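Local structure of beta-galactosidase (Trichoderma reesei, 3OG2) at residues 716-721 and 775-780; 739-744 and 959-964; 915-920 and 968-973. The protein probably hydrolyses terminal non-reducing beta-D-galactose residues of beta-D-galactosides, as a glycoprotein of glycoside hydrolase family 35 with a TIM barrel domain. All coordinates share one frame; numbering follows the deposited sequence.

Contact 1. Residues 716-721 and 775-780; sequences RGRFTA and RYILTV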
ATOM      1  N   ARG A 716      24.921  14.101  25.087  1.00  7.02           N
ATOM      2  CA  ARG A 716      25.659  14.075  26.373  1.00  8.00           C
ATOM      3  C   ARG A 716      26.094  15.508  26.668  1.00  8.01           C
ATOM      4  O   ARG A 716      26.812  16.111  25.849  1.00  8.96           O
ATOM      5  CB  ARG A 716      26.880  13.141  26.294  1.00  8.12           C
ATOM      6  CG  ARG A 716      26.371  11.701  26.284  1.00 10.30           C
ATOM      7  CD  ARG A 716      27.466  10.728  26.126  1.00  9.98           C
ATOM      8  NE  ARG A 716      28.547  10.735  27.092  1.00  9.67           N
ATOM      9  CZ  ARG A 716      28.501  10.142  28.277  1.00  9.96           C
ATOM     10  NH1 ARG A 716      27.344   9.586  28.685  1.00 10.61           N
ATOM     11  NH2 ARG A 716      29.544  10.075  29.100  1.00 12.12           N
ATOM     12  N   GLY A 717      25.582  16.031  27.766  1.00  8.30           N
ATOM     13  CA  GLY A 717      25.866  17.397  28.131  1.00  9.23           C
ATOM     14  C   GLY A 717      26.708  17.490  29.398  1.00  8.88           C
ATOM     15  O   GLY A 717      26.278  17.014  30.472  1.00 10.31           O
ATOM     16  N   ARG A 718      27.892  18.093  29.293  1.00  8.59           N
ATOM     17  CA  ARG A 718      28.781  18.261  30.435  1.00  9.28           C
ATOM     18  C   ARG A 718      28.561  19.623  31.100  1.00  8.90           C
ATOM     19  O   ARG A 718      28.512  20.650  30.385  1.00  9.80           O
ATOM     20  CB  ARG A 718      30.232  18.220  29.973  1.00 11.13           C
ATOM     21  CG  ARG A 718      30.770  16.826  29.749  1.00 12.19           C
ATOM     22  CD  ARG A 718      32.080  16.889  28.989  1.00 12.95           C
ATOM     23  NE  ARG A 718      32.815  15.633  28.917  1.00 15.80           N
ATOM     24  CZ  ARG A 718      32.508  14.597  28.168  1.00 15.92           C
ATOM     25  NH1 ARG A 718      31.417  14.628  27.372  1.00 12.74           N
ATOM     26  NH2 ARG A 718      33.279  13.500  28.192  1.00 15.06           N
ATOM     27  N   PHE A 719      28.499  19.644  32.416  1.00  9.11           N
ATOM     28  CA  PHE A 719      28.487  20.913  33.117  1.00  9.64           C
ATOM     29  C   PHE A 719      29.268  20.776  34.424  1.00  9.59           C
ATOM     30  O   PHE A 719      29.454  19.638  34.921  1.00 11.03           O
ATOM     31  CB  PHE A 719      27.051  21.393  33.422  1.00 10.03           C
ATOM     32  CG  PHE A 719      26.265  20.560  34.429  1.00 10.06           C
ATOM     33  CD1 PHE A 719      25.453  19.502  33.975  1.00 10.64           C
ATOM     34  CD2 PHE A 719      26.314  20.846  35.797  1.00 10.02           C
ATOM     35  CE1 PHE A 719      24.723  18.779  34.935  1.00 10.67           C
ATOM     36  CE2 PHE A 719      25.618  20.116  36.729  1.00 10.20           C
ATOM     37  CZ  PHE A 719      24.790  19.079  36.287  1.00 10.27           C
ATOM     38  N   THR A 720      29.661  21.914  34.989  1.00 10.04           N
ATOM     39  CA  THR A 720      30.274  21.916  36.332  1.00 10.66           C
ATOM     40  C   THR A 720      29.280  22.432  37.320  1.00 10.80           C
ATOM     41  O   THR A 720      28.697  23.486  37.118  1.00 11.98           O
ATOM     42  CB  THR A 720      31.509  22.850  36.254  1.00 12.28           C
ATOM     43  OG1 THR A 720      32.419  22.295  35.288  1.00 17.19           O
ATOM     44  CG2 THR A 720      32.123  22.893  37.655  1.00 14.54           C
ATOM     45  N   ALA A 721      29.020  21.670  38.383  1.00 10.63           N
ATOM     46  CA  ALA A 721      28.014  22.119  39.329  1.00 10.43           C
ATOM     47  C   ALA A 721      28.434  23.413  39.988  1.00 10.58           C
ATOM     48  O   ALA A 721      29.566  23.516  40.501  1.00 13.09           O
ATOM     49  CB  ALA A 721      27.727  21.034  40.374  1.00 11.12           C
ATOM     50  N   ARG A 775      32.361  18.024  37.752  1.00 11.69           N
ATOM     51  CA  ARG A 775      31.749  17.877  36.447  1.00 11.12           C
ATOM     52  C   ARG A 775      30.779  16.700  36.452  1.00 10.57           C
ATOM     53  O   ARG A 775      31.037  15.617  36.987  1.00 13.23           O
ATOM     54  CB  ARG A 775      32.845  17.598  35.418  1.00 16.65           C
ATOM     55  CG  ARG A 775      32.225  17.550  33.997  1.00 29.88           C
ATOM     56  CD  ARG A 775      33.338  17.647  32.968  1.00 46.96           C
ATOM     57  NE  ARG A 775      33.506  19.000  32.440  1.00 55.06           N
ATOM     58  CZ  ARG A 775      34.394  19.311  31.489  1.00 53.28           C
ATOM     59  NH1 ARG A 775      35.174  18.354  30.990  1.00 53.69           N
ATOM     60  NH2 ARG A 775      34.528  20.547  31.025  1.00 72.08           N
ATOM     61  N   TYR A 776      29.639  16.937  35.841  1.00 10.18           N
ATOM     62  CA  TYR A 776      28.584  15.974  35.657  1.00  9.26           C
ATOM     63  C   TYR A 776      28.226  15.831  34.185  1.00  9.06           C
ATOM     64  O   TYR A 776      28.459  16.770  33.413  1.00 11.44           O
ATOM     65  CB  TYR A 776      27.278  16.466  36.395  1.00 11.37           C
ATOM     66  CG  TYR A 776      27.487  16.318  37.887  1.00 10.97           C
ATOM     67  CD1 TYR A 776      28.092  17.362  38.610  1.00  9.73           C
ATOM     68  CD2 TYR A 776      27.090  15.175  38.561  1.00 11.77           C
ATOM     69  CE1 TYR A 776      28.285  17.242  39.986  1.00 10.55           C
ATOM     70  CE2 TYR A 776      27.298  15.029  39.929  1.00 11.43           C
ATOM     71  CZ  TYR A 776      27.900  16.076  40.629  1.00 10.35           C
ATOM     72  OH  TYR A 776      28.130  15.960  41.964  1.00 12.17           O
ATOM     73  N   ILE A 777      27.670  14.687  33.830  1.00  9.07           N
ATOM     74  CA  ILE A 777      27.273  14.479  32.429  1.00  8.86           C
ATOM     75  C   ILE A 777      25.799  14.076  32.369  1.00  9.04           C
ATOM     76  O   ILE A 777      25.434  13.050  32.963  1.00 11.21           O
ATOM     77  CB  ILE A 777      28.146  13.406  31.716  1.00 11.50           C
ATOM     78  CG1 ILE A 777      29.610  13.795  31.782  1.00 15.21           C
ATOM     79  CG2 ILE A 777      27.658  13.245  30.293  1.00 13.45           C
ATOM     80  CD1 ILE A 777      30.548  12.771  31.122  1.00 18.77           C
ATOM     81  N   LEU A 778      25.016  14.859  31.673  1.00  9.45           N
ATOM     82  CA  LEU A 778      23.631  14.486  31.389  1.00  8.65           C
ATOM     83  C   LEU A 778      23.609  13.625  30.157  1.00  9.40           C
ATOM     84  O   LEU A 778      24.178  13.973  29.139  1.00 12.25           O
ATOM     85  CB  LEU A 778      22.833  15.772  31.147  1.00 10.30           C
ATOM     86  CG  LEU A 778      22.547  16.576  32.382  1.00 11.31           C
ATOM     87  CD1 LEU A 778      22.171  18.012  32.000  1.00 13.89           C
ATOM     88  CD2 LEU A 778      21.419  15.954  33.212  1.00 13.24           C
ATOM     89  N   THR A 779      22.942  12.486  30.224  1.00  8.30           N
ATOM     90  CA  THR A 779      22.703  11.686  29.020  1.00  8.73           C
ATOM     91  C   THR A 779      21.211  11.780  28.733  1.00  7.59           C
ATOM     92  O   THR A 779      20.391  11.469  29.589  1.00  9.29           O
ATOM     93  CB  THR A 779      23.129  10.203  29.185  1.00  9.42           C
ATOM     94  OG1 THR A 779      24.545  10.131  29.367  1.00  9.71           O
ATOM     95  CG2 THR A 779      22.804   9.413  27.930  1.00 10.92           C
ATOM     96  N   VAL A 780      20.887  12.259  27.519  1.00  8.10           N
ATOM     97  CA  VAL A 780      19.502  12.487  27.140  1.00  7.86           C
ATOM     98  C   VAL A 780      19.234  11.597  25.922  1.00  8.15           C
ATOM     99  O   VAL A 780      19.937  11.730  24.915  1.00 10.21           O
ATOM    100  CB  VAL A 780      19.279  13.965  26.761  1.00  8.36           C
ATOM    101  CG1 VAL A 780      17.819  14.198  26.333  1.00  9.85           C
ATOM    102  CG2 VAL A 780      19.670  14.829  27.926  1.00 10.93           C
TER
HETATM  103  O   HOH W   1      32.085  21.115  32.543  1.00 33.99           O
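Phe719 and Tyr776 face each other as a hydrogen-bonded antiparallel pair, and their side chains make the tight half of this contact. Phe719 takes the crowded first torsion, CG between the backbone N and the carbonyl carbon (chi1 67°), which brings its ring across to Tyr776: Tyr776 CB lies over the ring face, 3.9 Å from the centroid, a CH-pi contact. The two rings themselves barely overlap. Leu778 CD1 packs 4.0 Å from Phe719 CE1. Paired backbone bonds join Gly717 with Leu778 and Phe719 with Tyr776.

On the other face arginines are layered on Ile777, buried toward Arg716 and Thr779, open toward Thr720 and Arg775. Ile777 CG2 sits over the Arg716 guanidinium and CD1 over that of Arg718; both arginines form salt bridges with Asp677. Shortening Arg716 to an alanine is likely to leave Asp677 with only Arg718 of the pair and take the flat cover off Ile777 CG2. At the open end Arg718 CD still lies over the Arg775 guanidinium; beyond it a water links Thr720 OG1 (3.0 Å) to Arg775 NE (2.6 Å).

Strand 820-824 flanks 713-720 in the sheet, and 740-744 flanks 775-782. Outside this sheet, strand 726-733 touches Phe719 through Gln726 and Leu778 through Leu728.

Contact 2. Residues 739-744 and 959-964; sequences ASSVWL and ALWALE
Trp961 and Ser741 supply the one hydrogen bond that crosses between these segments, a worked case of an indole used as an edge-on donor. Trp961 NE1 gives its hydrogen to Ser741 OG at 2.9 Å. The hydroxyl lies only 10° out of the ring plane, although the bond is bent, with 144° at the hydrogen. The indole of Trp961 swings out from its strand to reach Ser741 because chi1 of 173° sets CG opposite the backbone N. The serine oxygen is gripped a second time by Ser751 OG, so a buried hydroxyl and a buried indole N-H are satisfied together, and the second partner helps fix where the acceptor sits.

Van der Waals contacts continue from this bond along the six-membered ring. Ser740 C lies at the ring edge, 4.2 Å from Trp961 CZ2, and Trp961 CH2 comes to 3.7 Å from Ala739 O. Leu963 CD2 touches Ser741 OG at 3.7 Å.

The apolar part is small. Ala739 CB meets Leu963 CD2 at 4.0 Å and Trp961 CH2 at 4.4 Å. The same leucine methyl lies over one face of the Trp961 ring, toward its rim, so that leucine and tryptophan of one segment present a joint surface to the other.

All five touching residues are buried where two sheets of different all-beta regions meet. Strand 740-744 lies between strands 747-752 and 775-782, whose Val781 also touches Trp961; strand 953-962 lies between 883-894 and 917-923, whose Arg918 touches both Ala739 and Trp961.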
ATOM      1  N   ALA A 739       9.494   9.537  22.738  1.00  8.01           N
ATOM      2  CA  ALA A 739       9.740   9.626  24.184  1.00  7.74           C
ATOM      3  C   ALA A 739      11.176  10.097  24.385  1.00  7.70           C
ATOM      4  O   ALA A 739      12.007  10.041  23.465  1.00  8.63           O
ATOM      5  CB  ALA A 739       9.621   8.271  24.869  1.00 10.39           C
ATOM      6  N   SER A 740      11.488  10.499  25.597  1.00  8.23           N
ATOM      7  CA  SER A 740      12.863  10.864  25.917  0.50  8.96           C
ATOM      8  C   SER A 740      13.154  10.484  27.375  1.00  9.43           C
ATOM      9  O   SER A 740      12.220  10.498  28.203  1.00 11.55           O
ATOM     10  CB  SER A 740      13.132  12.330  25.641  0.50 11.17           C
ATOM     11  OG  SER A 740      12.276  13.242  26.299  0.50 10.76           O
ATOM     12  N   SER A 741      14.376  10.161  27.682  1.00  8.86           N
ATOM     13  CA  SER A 741      14.778   9.774  29.032  1.00  8.49           C
ATOM     14  C   SER A 741      16.086  10.496  29.378  1.00  8.54           C
ATOM     15  O   SER A 741      16.924  10.718  28.483  1.00  9.84           O
ATOM     16  CB  SER A 741      15.018   8.269  29.103  1.00  9.71           C
ATOM     17  OG  SER A 741      13.811   7.564  28.875  1.00 10.68           O
ATOM     18  N   VAL A 742      16.274  10.797  30.657  1.00  8.84           N
ATOM     19  CA  VAL A 742      17.411  11.617  31.132  1.00  9.39           C
ATOM     20  C   VAL A 742      18.095  10.957  32.327  1.00  7.95           C
ATOM     21  O   VAL A 742      17.398  10.565  33.278  1.00  8.91           O
ATOM     22  CB  VAL A 742      16.928  13.013  31.547  1.00  9.49           C
ATOM     23  CG1 VAL A 742      18.070  13.885  32.080  1.00 11.69           C
ATOM     24  CG2 VAL A 742      16.186  13.697  30.374  1.00 10.63           C
ATOM     25  N   TRP A 743      19.409  10.857  32.277  1.00  8.28           N
ATOM     26  CA  TRP A 743      20.246  10.460  33.412  1.00  8.94           C
ATOM     27  C   TRP A 743      21.244  11.553  33.703  1.00  8.49           C
ATOM     28  O   TRP A 743      21.717  12.253  32.783  1.00  8.94           O
ATOM     29  CB  TRP A 743      21.041   9.196  33.030  1.00  9.20           C
ATOM     30  CG  TRP A 743      20.170   7.959  33.001  1.00  9.21           C
ATOM     31  CD1 TRP A 743      20.057   7.056  34.027  1.00 10.68           C
ATOM     32  CD2 TRP A 743      19.339   7.497  31.942  1.00  9.77           C
ATOM     33  NE1 TRP A 743      19.186   6.062  33.640  1.00 10.29           N
ATOM     34  CE2 TRP A 743      18.716   6.290  32.366  1.00  9.83           C
ATOM     35  CE3 TRP A 743      19.059   7.983  30.661  1.00  9.67           C
ATOM     36  CZ2 TRP A 743      17.823   5.564  31.570  1.00 11.00           C
ATOM     37  CZ3 TRP A 743      18.158   7.248  29.855  1.00  9.64           C
ATOM     38  CH2 TRP A 743      17.564   6.064  30.322  1.00 10.06           C
ATOM     39  N   LEU A 744      21.594  11.661  34.957  1.00  9.45           N
ATOM     40  CA  LEU A 744      22.683  12.511  35.456  1.00  9.99           C
ATOM     41  C   LEU A 744      23.759  11.547  35.926  1.00  9.79           C
ATOM     42  O   LEU A 744      23.538  10.849  36.928  1.00 10.40           O
ATOM     43  CB  LEU A 744      22.161  13.370  36.606  1.00 10.50           C
ATOM     44  CG  LEU A 744      23.247  14.213  37.278  1.00 14.02           C
ATOM     45  CD1 LEU A 744      23.691  15.332  36.350  1.00 17.55           C
ATOM     46  CD2 LEU A 744      22.724  14.736  38.613  1.00 18.91           C
ATOM     47  N   ALA A 959      15.101  -4.817  21.293  1.00  8.91           N
ATOM     48  CA  ALA A 959      15.587  -3.759  22.179  1.00  8.92           C
ATOM     49  C   ALA A 959      14.457  -3.458  23.152  1.00  8.93           C
ATOM     50  O   ALA A 959      13.331  -3.399  22.737  1.00 11.76           O
ATOM     51  CB  ALA A 959      16.007  -2.499  21.406  1.00 10.96           C
ATOM     52  N   LEU A 960      14.836  -3.259  24.408  1.00  8.76           N
ATOM     53  CA  LEU A 960      13.867  -2.957  25.465  1.00  9.67           C
ATOM     54  C   LEU A 960      14.325  -1.687  26.157  1.00  9.76           C
ATOM     55  O   LEU A 960      15.382  -1.701  26.801  1.00 10.91           O
ATOM     56  CB  LEU A 960      13.812  -4.149  26.444  1.00 12.66           C
ATOM     57  CG  LEU A 960      12.986  -3.921  27.711  1.00 13.31           C
ATOM     58  CD1 LEU A 960      11.540  -3.720  27.310  1.00 14.77           C
ATOM     59  CD2 LEU A 960      13.177  -5.085  28.668  1.00 15.80           C
ATOM     60  N   TRP A 961      13.528  -0.637  26.052  1.00  9.81           N
ATOM     61  CA  TRP A 961      13.789   0.644  26.679  1.00  9.03           C
ATOM     62  C   TRP A 961      12.716   0.793  27.761  1.00  8.65           C
ATOM     63  O   TRP A 961      11.549   1.069  27.429  1.00 10.41           O
ATOM     64  CB  TRP A 961      13.787   1.757  25.623  1.00  9.89           C
ATOM     65  CG  TRP A 961      13.878   3.171  26.116  1.00  8.99           C
ATOM     66  CD1 TRP A 961      14.051   3.713  27.369  1.00  9.63           C
ATOM     67  CD2 TRP A 961      13.796   4.345  25.271  1.00  9.96           C
ATOM     68  NE1 TRP A 961      14.075   5.088  27.346  1.00  9.56           N
ATOM     69  CE2 TRP A 961      13.915   5.494  26.054  1.00 10.14           C
ATOM     70  CE3 TRP A 961      13.622   4.458  23.882  1.00 12.23           C
ATOM     71  CZ2 TRP A 961      13.870   6.796  25.521  1.00 11.29           C
ATOM     72  CZ3 TRP A 961      13.574   5.726  23.337  1.00 13.85           C
ATOM     73  CH2 TRP A 961      13.697   6.878  24.153  1.00 12.53           C
ATOM     74  N   ALA A 962      13.168   0.639  29.005  1.00  9.28           N
ATOM     75  CA  ALA A 962      12.268   0.801  30.163  1.00 10.79           C
ATOM     76  C   ALA A 962      12.258   2.293  30.523  1.00  9.96           C
ATOM     77  O   ALA A 962      13.338   2.874  30.778  1.00 11.91           O
ATOM     78  CB  ALA A 962      12.787   0.005  31.319  1.00 12.51           C
ATOM     79  N   LEU A 963      11.109   2.936  30.532  1.00 11.36           N
ATOM     80  CA  LEU A 963      11.021   4.368  30.675  1.00 11.64           C
ATOM     81  C   LEU A 963      10.940   4.824  32.124  1.00 11.57           C
ATOM     82  O   LEU A 963      11.163   6.002  32.360  1.00 13.69           O
ATOM     83  CB  LEU A 963       9.730   4.853  29.956  1.00 11.52           C
ATOM     84  CG  LEU A 963       9.823   4.725  28.433  1.00 12.16           C
ATOM     85  CD1 LEU A 963       8.420   4.691  27.832  1.00 14.81           C
ATOM     86  CD2 LEU A 963      10.634   5.888  27.883  1.00 15.16           C
ATOM     87  N   GLU A 964      10.554   3.943  33.055  1.00 12.73           N
ATOM     88  CA  GLU A 964      10.361   4.323  34.414  1.00 13.37           C
ATOM     89  C   GLU A 964      11.343   3.571  35.300  1.00 12.87           C
ATOM     90  O   GLU A 964      11.957   2.573  34.935  1.00 13.10           O
ATOM     91  CB  GLU A 964       8.902   4.064  34.824  1.00 16.83           C
ATOM     92  CG  GLU A 964       7.994   5.064  34.084  1.00 22.23           C
ATOM     93  CD  GLU A 964       6.541   4.995  34.467  1.00 28.06           C
ATOM     94  OE1 GLU A 964       6.105   4.051  35.171  1.00 30.33           O
ATOM     95  OE2 GLU A 964       5.802   5.922  34.030  1.00 44.73           O
TER

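Contact 3. Residues 915-920 and 968-973; sequences APYRAL and AKVPGL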
ATOM      1  N   ALA A 915       4.444  -1.498  33.564  1.00 26.25           N
ATOM      2  CA  ALA A 915       5.326  -0.359  33.335  1.00 22.13           C
ATOM      3  C   ALA A 915       5.574  -0.164  31.832  1.00 19.07           C
ATOM      4  O   ALA A 915       5.706  -1.096  31.031  1.00 17.67           O
ATOM      5  CB  ALA A 915       6.632  -0.547  34.068  1.00 23.53           C
ATOM      6  N   PRO A 916       5.628   1.106  31.459  1.00 16.33           N
ATOM      7  CA  PRO A 916       5.767   1.462  30.055  1.00 14.76           C
ATOM      8  C   PRO A 916       7.145   1.196  29.459  1.00 11.20           C
ATOM      9  O   PRO A 916       8.177   1.412  30.123  1.00 13.47           O
ATOM     10  CB  PRO A 916       5.485   2.978  30.064  1.00 16.34           C
ATOM     11  CG  PRO A 916       5.885   3.385  31.458  1.00 18.33           C
ATOM     12  CD  PRO A 916       5.517   2.263  32.382  1.00 20.09           C
ATOM     13  N   TYR A 917       7.158   0.713  28.202  1.00 11.81           N
ATOM     14  CA  TYR A 917       8.419   0.512  27.529  1.00 10.02           C
ATOM     15  C   TYR A 917       8.228   0.683  26.009  1.00  9.19           C
ATOM     16  O   TYR A 917       7.108   0.619  25.518  1.00  9.95           O
ATOM     17  CB  TYR A 917       9.024  -0.862  27.823  1.00 12.27           C
ATOM     18  CG  TYR A 917       8.270  -2.065  27.283  1.00 11.19           C
ATOM     19  CD1 TYR A 917       7.183  -2.603  27.982  1.00 11.77           C
ATOM     20  CD2 TYR A 917       8.666  -2.661  26.109  1.00 11.30           C
ATOM     21  CE1 TYR A 917       6.507  -3.702  27.490  1.00 11.79           C
ATOM     22  CE2 TYR A 917       7.989  -3.769  25.620  1.00 11.06           C
ATOM     23  CZ  TYR A 917       6.929  -4.285  26.298  1.00 11.23           C
ATOM     24  OH  TYR A 917       6.288  -5.392  25.793  1.00 13.24           O
ATOM     25  N   ARG A 918       9.407   0.867  25.410  1.00  9.38           N
ATOM     26  CA  ARG A 918       9.464   0.918  23.948  1.00 10.02           C
ATOM     27  C   ARG A 918      10.353  -0.231  23.513  1.00 10.47           C
ATOM     28  O   ARG A 918      11.335  -0.529  24.225  1.00 12.60           O
ATOM     29  CB  ARG A 918      10.026   2.264  23.444  1.00 11.07           C
ATOM     30  CG  ARG A 918       9.156   3.392  24.023  1.00 11.66           C
ATOM     31  CD  ARG A 918       9.709   4.760  23.703  1.00 11.54           C
ATOM     32  NE  ARG A 918       9.675   5.187  22.287  1.00 10.21           N
ATOM     33  CZ  ARG A 918       8.703   5.880  21.744  1.00  8.62           C
ATOM     34  NH1 ARG A 918       7.619   6.196  22.468  1.00  9.60           N
ATOM     35  NH2 ARG A 918       8.787   6.230  20.468  1.00 10.38           N
ATOM     36  N   ALA A 919      10.040  -0.898  22.438  1.00  9.07           N
ATOM     37  CA  ALA A 919      10.899  -1.987  21.972  1.00  8.60           C
ATOM     38  C   ALA A 919      11.095  -1.829  20.466  1.00  7.92           C
ATOM     39  O   ALA A 919      10.252  -1.247  19.737  1.00 10.33           O
ATOM     40  CB  ALA A 919      10.246  -3.353  22.245  1.00 10.51           C
ATOM     41  N   LEU A 920      12.216  -2.304  19.996  1.00  8.13           N
ATOM     42  CA  LEU A 920      12.522  -2.413  18.575  1.00  8.07           C
ATOM     43  C   LEU A 920      12.700  -3.911  18.253  1.00  8.64           C
ATOM     44  O   LEU A 920      13.365  -4.611  19.007  1.00 10.77           O
ATOM     45  CB  LEU A 920      13.795  -1.672  18.212  1.00  9.27           C
ATOM     46  CG  LEU A 920      13.793  -0.181  18.509  1.00 12.31           C
ATOM     47  CD1 LEU A 920      15.190   0.376  18.349  1.00 15.28           C
ATOM     48  CD2 LEU A 920      12.849   0.510  17.506  1.00 17.60           C
ATOM     49  N   ALA A 968      11.164  -2.625  33.247  1.00 12.56           N
ATOM     50  CA  ALA A 968      10.119  -3.130  32.341  1.00 13.12           C
ATOM     51  C   ALA A 968      10.512  -4.510  31.867  1.00 11.66           C
ATOM     52  O   ALA A 968      11.666  -4.927  31.927  1.00 14.01           O
ATOM     53  CB  ALA A 968       9.892  -2.170  31.164  1.00 14.37           C
ATOM     54  N   LYS A 969       9.492  -5.197  31.327  1.00 14.06           N
ATOM     55  CA  LYS A 969       9.741  -6.485  30.668  1.00 13.89           C
ATOM     56  C   LYS A 969       8.677  -6.674  29.601  1.00 13.42           C
ATOM     57  O   LYS A 969       7.624  -6.043  29.634  1.00 14.59           O
ATOM     58  CB  LYS A 969       9.707  -7.621  31.696  1.00 16.22           C
ATOM     59  CG  LYS A 969       8.331  -7.870  32.284  1.00 18.47           C
ATOM     60  CD  LYS A 969       8.419  -8.940  33.364  1.00 25.06           C
ATOM     61  CE  LYS A 969       9.246  -8.494  34.541  1.00 34.05           C
ATOM     62  NZ  LYS A 969       8.598  -7.421  35.363  1.00 76.80           N
ATOM     63  N   VAL A 970       8.970  -7.547  28.675  1.00 13.63           N
ATOM     64  CA  VAL A 970       8.003  -7.960  27.671  1.00 13.19           C
ATOM     65  C   VAL A 970       7.100  -9.013  28.305  1.00 13.55           C
ATOM     66  O   VAL A 970       7.605 -10.069  28.700  1.00 14.38           O
ATOM     67  CB  VAL A 970       8.687  -8.509  26.415  1.00 12.73           C
ATOM     68  CG1 VAL A 970       7.616  -8.949  25.394  1.00 15.52           C
ATOM     69  CG2 VAL A 970       9.605  -7.475  25.801  1.00 14.81           C
ATOM     70  N   PRO A 971       5.812  -8.774  28.467  1.00 14.40           N
ATOM     71  CA  PRO A 971       4.960  -9.772  29.179  1.00 15.06           C
ATOM     72  C   PRO A 971       4.825 -11.078  28.416  1.00 15.67           C
ATOM     73  O   PRO A 971       4.651 -12.154  29.018  1.00 20.25           O
ATOM     74  CB  PRO A 971       3.614  -9.059  29.300  1.00 19.73           C
ATOM     75  CG  PRO A 971       3.932  -7.611  29.108  1.00 20.46           C
ATOM     76  CD  PRO A 971       5.045  -7.588  28.063  1.00 18.43           C
ATOM     77  N   GLY A 972       4.865 -11.040  27.079  1.00 16.39           N
ATOM     78  CA  GLY A 972       4.763 -12.279  26.302  1.00 15.33           C
ATOM     79  C   GLY A 972       5.190 -11.900  24.894  1.00 15.00           C
ATOM     80  O   GLY A 972       4.982 -10.758  24.455  1.00 14.39           O
ATOM     81  N   LEU A 973       5.823 -12.857  24.217  1.00 16.21           N
ATOM     82  CA  LEU A 973       6.317 -12.613  22.863  1.00 14.70           C
ATOM     83  C   LEU A 973       6.234 -13.954  22.137  1.00 14.97           C
ATOM     84  O   LEU A 973       6.781 -14.945  22.634  1.00 18.23           O
ATOM     85  CB  LEU A 973       7.741 -12.089  22.916  1.00 17.29           C
ATOM     86  CG  LEU A 973       8.377 -11.797  21.553  1.00 19.75           C
ATOM     87  CD1 LEU A 973       7.625 -10.662  20.874  1.00 19.33           C
ATOM     88  CD2 LEU A 973       9.852 -11.485  21.763  1.00 25.39           C
TER
HETATM   89  O   HOH W   2       6.722  -3.784  31.552  1.00 21.90           O
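The Tyr917 ring is met over one face by the backbone of Lys969, whose carbonyl carbon stands above it and whose O comes to 3.4 Å from Tyr917 CE1. At the ring edge, near its plane, lies Ala915 O of its own segment. Other neighbours approach obliquely: Val970 CG2 is 4.0 Å from Tyr917 CE2, and Pro971 CD is 3.4 Å from Tyr917 OH. The side chains of Tyr917 and Val970 cross at about a right angle, whereas Pro971 comes from the direction opposite to the tyrosine. Tyr917 CG falls between the backbone N and the carbonyl carbon (chi1 67°), a rotation that lays the ring along residues 969-971. Nearer the backbone, Ala968 CB meets Tyr917 CB at 3.7 Å.

No direct hydrogen bond joins the segments. A water does so instead, donating to Ala915 O at 2.9 Å and accepting from Lys969 N at 3.1 Å. Thus the partly exposed start of 915-920 is bridged through solvent, while farther on the two segments meet through the Tyr917 ring.

Phe908, on strand 900-908 of another sheet, touches both Tyr917 and Val970. Residues 968-973 form the later part of the connection between strands 953-962 and 973-977, reaching the latter at Leu973. A connection passing from one antiparallel sheet to another, with Tyr917, Val970 and Phe908 packed together, is consistent with a beta-sandwich of the galactose-binding-like kind.

Overall arrangement
The three contacts form a chain of neighbours. Contacts 1 and 2, about 17 Å apart between centres, both reach one sheet, with a probable hydrogen bond from Thr779 N to Trp743 O at 2.8 Å. Contacts 2 and 3, about 12 Å apart between centres, share another sheet, where Trp961 N probably bonds to Arg918 O at 2.9 Å. Contacts 1 and 3 do not touch; their nearest atoms are about 12 Å apart, so contact 2 links them by joining two all-beta regions. All lie away from the galactose-binding site, empty in this model, which includes Glu180 and Glu278. The side chains of Pro916 (contact 3) and Leu963 (contact 2) are about 8 and 11 Å from a glycan N-acetylglucosamine.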